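Local coordinates for sarcolemmal membrane-associated protein (Homo sapiens, PDB 6AR0), which associates with the STRIPAK core complex to form an extended complex that dephosphorylates STK3 and so inhibits Hippo signalling, at residues S99-F105 and C120-K126. Numbering follows the deposited sequence.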
ATOM      1  N   SER A  99       2.997   7.134 -10.608  1.00  8.56           N
ATOM      2  CA  SER A  99       4.220   7.352  -9.857  1.00  8.41           C
ATOM      3  C   SER A  99       4.175   8.713  -9.176  1.00  8.48           C
ATOM      4  O   SER A  99       3.897   9.728  -9.816  1.00 10.99           O
ATOM      5  CB  SER A  99       5.427   7.256 -10.785  1.00 10.34           C
ATOM      6  OG  SER A  99       6.581   7.066 -10.000  1.00  9.90           O
ATOM      7  N   GLY A 100       4.440   8.726  -7.872  1.00  8.42           N
ATOM      8  CA  GLY A 100       4.311   9.916  -7.051  1.00 10.63           C
ATOM      9  C   GLY A 100       3.071   9.980  -6.187  1.00  9.19           C
ATOM     10  O   GLY A 100       2.936  10.915  -5.379  1.00 10.30           O
ATOM     11  N   ASP A 101       2.169   9.023  -6.324  1.00  7.87           N
ATOM     12  CA  ASP A 101       0.997   8.987  -5.470  1.00  7.65           C
ATOM     13  C   ASP A 101       1.394   8.790  -4.009  1.00  7.27           C
ATOM     14  O   ASP A 101       2.411   8.171  -3.675  1.00  8.84           O
ATOM     15  CB  ASP A 101       0.061   7.849  -5.870  1.00  7.28           C
ATOM     16  CG  ASP A 101      -0.770   8.137  -7.096  1.00  7.15           C
ATOM     17  OD1 ASP A 101      -0.837   9.299  -7.549  1.00  8.71           O
ATOM     18  OD2 ASP A 101      -1.386   7.158  -7.592  1.00  7.77           O
ATOM     19  N   ILE A 102       0.548   9.313  -3.132  1.00  7.85           N
ATOM     20  CA  ILE A 102       0.633   9.067  -1.696  1.00  7.95           C
ATOM     21  C   ILE A 102      -0.423   8.021  -1.362  1.00  7.38           C
ATOM     22  O   ILE A 102      -1.619   8.244  -1.562  1.00  8.54           O
ATOM     23  CB  ILE A 102       0.408  10.350  -0.884  1.00  9.50           C
ATOM     24  CG1 ILE A 102       1.423  11.430  -1.282  1.00 12.20           C
ATOM     25  CG2 ILE A 102       0.462  10.041   0.607  1.00 11.58           C
ATOM     26  CD1 ILE A 102       2.857  11.013  -1.133  1.00 19.38           C
ATOM     27  N   ILE A 103       0.011   6.873  -0.874  1.00  7.09           N
ATOM     28  CA  ILE A 103      -0.855   5.733  -0.605  1.00  7.48           C
ATOM     29  C   ILE A 103      -0.906   5.513   0.898  1.00  7.85           C
ATOM     30  O   ILE A 103       0.136   5.494   1.557  1.00  9.70           O
ATOM     31  CB  ILE A 103      -0.249   4.486  -1.283  1.00 12.10           C
ATOM     32  CG1 ILE A 103       0.002   4.727  -2.770  1.00 12.34           C
ATOM     33  CG2 ILE A 103      -1.078   3.253  -1.029  1.00 11.50           C
ATOM     34  CD1 ILE A 103      -1.233   5.040  -3.475  1.00 11.97           C
ATOM     35  N   GLN A 104      -2.102   5.304   1.437  1.00  8.11           N
ATOM     36  CA  GLN A 104      -2.289   5.146   2.874  1.00  7.49           C
ATOM     37  C   GLN A 104      -3.074   3.875   3.159  1.00  7.64           C
ATOM     38  O   GLN A 104      -4.071   3.590   2.497  1.00  8.30           O
ATOM     39  CB  GLN A 104      -3.012   6.366   3.450  1.00  8.15           C
ATOM     40  CG  GLN A 104      -3.327   6.256   4.924  1.00  9.38           C
ATOM     41  CD  GLN A 104      -3.959   7.516   5.460  1.00 10.57           C
ATOM     42  OE1 GLN A 104      -3.510   8.622   5.136  1.00 13.06           O
ATOM     43  NE2 GLN A 104      -4.990   7.378   6.286  1.00 11.53           N
ATOM     44  N   PHE A 105      -2.621   3.120   4.154  1.00  8.07           N
ATOM     45  CA  PHE A 105      -3.310   1.923   4.626  1.00  8.01           C
ATOM     46  C   PHE A 105      -3.681   2.143   6.083  1.00  8.59           C
ATOM     47  O   PHE A 105      -2.810   2.360   6.932  1.00  8.90           O
ATOM     48  CB  PHE A 105      -2.435   0.680   4.488  1.00  8.64           C
ATOM     49  CG  PHE A 105      -1.838   0.522   3.124  1.00  7.93           C
ATOM     50  CD1 PHE A 105      -2.644   0.334   2.015  1.00  9.22           C
ATOM     51  CD2 PHE A 105      -0.470   0.610   2.925  1.00  9.92           C
ATOM     52  CE1 PHE A 105      -2.096   0.203   0.748  1.00  9.84           C
ATOM     53  CE2 PHE A 105       0.078   0.484   1.657  1.00 10.70           C
ATOM     54  CZ  PHE A 105      -0.727   0.289   0.578  1.00 10.27           C
ATOM     55  N   CYS A 120      -0.902   4.903  11.175  1.00 11.53           N
ATOM     56  CA  CYS A 120      -1.212   4.134   9.974  1.00 11.52           C
ATOM     57  C   CYS A 120      -0.040   4.230   9.000  1.00 11.79           C
ATOM     58  O   CYS A 120       0.917   4.990   9.217  1.00 12.04           O
ATOM     59  CB  CYS A 120      -2.507   4.645   9.323  1.00 11.50           C
ATOM     60  SG  CYS A 120      -2.447   6.349   8.755  1.00 11.75           S
ATOM     61  N   ILE A 121      -0.092   3.462   7.914  1.00  7.77           N
ATOM     62  CA  ILE A 121       0.992   3.488   6.940  1.00  8.10           C
ATOM     63  C   ILE A 121       0.666   4.550   5.899  1.00  7.63           C
ATOM     64  O   ILE A 121      -0.391   4.499   5.264  1.00  8.69           O
ATOM     65  CB  ILE A 121       1.176   2.113   6.296  1.00  8.59           C
ATOM     66  CG1 ILE A 121       1.604   1.078   7.341  1.00  9.46           C
ATOM     67  CG2 ILE A 121       2.158   2.178   5.129  1.00  8.52           C
ATOM     68  CD1 ILE A 121       2.953   1.316   7.982  1.00  9.92           C
ATOM     69  N   VAL A 122       1.570   5.519   5.736  1.00  7.86           N
ATOM     70  CA  VAL A 122       1.433   6.576   4.738  1.00  8.08           C
ATOM     71  C   VAL A 122       2.726   6.572   3.931  1.00  7.49           C
ATOM     72  O   VAL A 122       3.810   6.781   4.490  1.00  8.10           O
ATOM     73  CB  VAL A 122       1.181   7.965   5.360  1.00  8.80           C
ATOM     74  CG1 VAL A 122       0.850   8.974   4.273  1.00 10.01           C
ATOM     75  CG2 VAL A 122       0.062   7.916   6.402  1.00  9.84           C
ATOM     76  N   SER A 123       2.617   6.326   2.630  1.00  7.51           N
ATOM     77  CA  SER A 123       3.794   6.081   1.804  1.00  7.94           C
ATOM     78  C   SER A 123       3.732   6.890   0.519  1.00  9.37           C
ATOM     79  O   SER A 123       2.656   7.127  -0.032  1.00 14.71           O
ATOM     80  CB  SER A 123       3.840   4.583   1.451  1.00  8.76           C
ATOM     81  OG  SER A 123       4.974   4.118   0.750  1.00 12.72           O
ATOM     82  N   THR A 124       4.881   7.329   0.041  1.00  8.13           N
ATOM     83  CA  THR A 124       4.980   7.701  -1.360  1.00  7.72           C
ATOM     84  C   THR A 124       5.264   6.432  -2.135  1.00  8.78           C
ATOM     85  O   THR A 124       6.022   5.578  -1.664  1.00 12.23           O
ATOM     86  CB  THR A 124       6.154   8.653  -1.575  1.00 10.33           C
ATOM     87  OG1 THR A 124       5.980   9.798  -0.745  1.00 13.29           O
ATOM     88  CG2 THR A 124       6.273   9.078  -3.041  1.00 14.00           C
ATOM     89  N   ILE A 125       4.664   6.285  -3.310  1.00  8.08           N
ATOM     90  CA  ILE A 125       4.950   5.143  -4.177  1.00  8.63           C
ATOM     91  C   ILE A 125       5.530   5.671  -5.483  1.00  9.72           C
ATOM     92  O   ILE A 125       4.968   6.585  -6.095  1.00 12.17           O
ATOM     93  CB  ILE A 125       3.721   4.224  -4.377  1.00  9.81           C
ATOM     94  CG1 ILE A 125       4.114   2.829  -4.893  1.00 10.10           C
ATOM     95  CG2 ILE A 125       2.658   4.894  -5.247  1.00 12.14           C
ATOM     96  CD1 ILE A 125       3.001   1.767  -4.828  1.00 11.36           C
ATOM     97  N   LYS A 126       6.662   5.109  -5.889  1.00  8.15           N
ATOM     98  CA  LYS A 126       7.278   5.375  -7.183  1.00  8.74           C
ATOM     99  C   LYS A 126       7.257   4.082  -7.978  1.00  8.22           C
ATOM    100  O   LYS A 126       7.486   3.005  -7.420  1.00  9.51           O
ATOM    101  CB  LYS A 126       8.707   5.889  -7.011  1.00 10.61           C
ATOM    102  CG  LYS A 126       8.766   7.231  -6.290  1.00 12.76           C
ATOM    103  CD  LYS A 126       8.207   8.368  -7.148  1.00 18.35           C
ATOM    104  CE  LYS A 126       8.256   9.702  -6.431  1.00 29.67           C
ATOM    105  NZ  LYS A 126       9.604  10.328  -6.536  1.00 35.94           N
TER
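Ile103 and Ser123 face each other as a hydrogen-bonded antiparallel pair, each taking the other's backbone N-H on its carbonyl oxygen, with 2.8 Å from Ile103 N to Ser123 O. Phe105 and Ile121 form the same reciprocal pair of hydrogen bonds two residues on, the longer half being Ile121 N to Phe105 O at 3.1 Å. Towards Ser99 the pairing continues: Asp101 O accepts the N-H of Ile125, and Gly100 N donates to Ile125 O. Gly100 has a positive phi (102°), at which a side chain would press on the carbonyl of Ser99, so glycine suits this turn.

Both strands belong to the antiparallel sheet of the FHA domain, a beta sandwich of two sheets. Ile103, Phe105, Ile121 and Ser123 share one face of it. The edge of the Phe105 ring brings CD2 to 3.8 Å from Ile121 CG2, while Ile103 CG1 meets Ile125 CG2 at 3.6 Å, and Ile103 and Ile125 both reach Ile97 of the other sheet. The small Ser123 side chain touches Phe8 and Phe17, and its OG has Thr9 O and Thr124 O both within bonding distance.

Ile102, Gln104, Val122 and Thr124 occupy the reverse face. Ile102 CG1 stands beside its own backbone N, with chi1 -57° and chi2 -57° together bringing CD1 to 3.4 Å from Thr124 OG1; CG2, the other branch, touches Val122 CG1 at 3.8 Å. Gln104 runs out extended alongside Val122, its amide flanked on one side by both Val122 and Cys120, with OE1 3.9 Å from Val122 CG2 and NE2 3.7 Å from Cys120 SG; NE2 hydrogen-bonds to Gly106 O. An alanine in place of Gln104 would probably uncover Cys120 SG and Val122 CG2 and leave Gly106 O without its amide donor. At the far end, Ser99 OG packs against the aliphatic chain of Lys126 and is hydrogen-bonded to Glu134 and to Leu127 N.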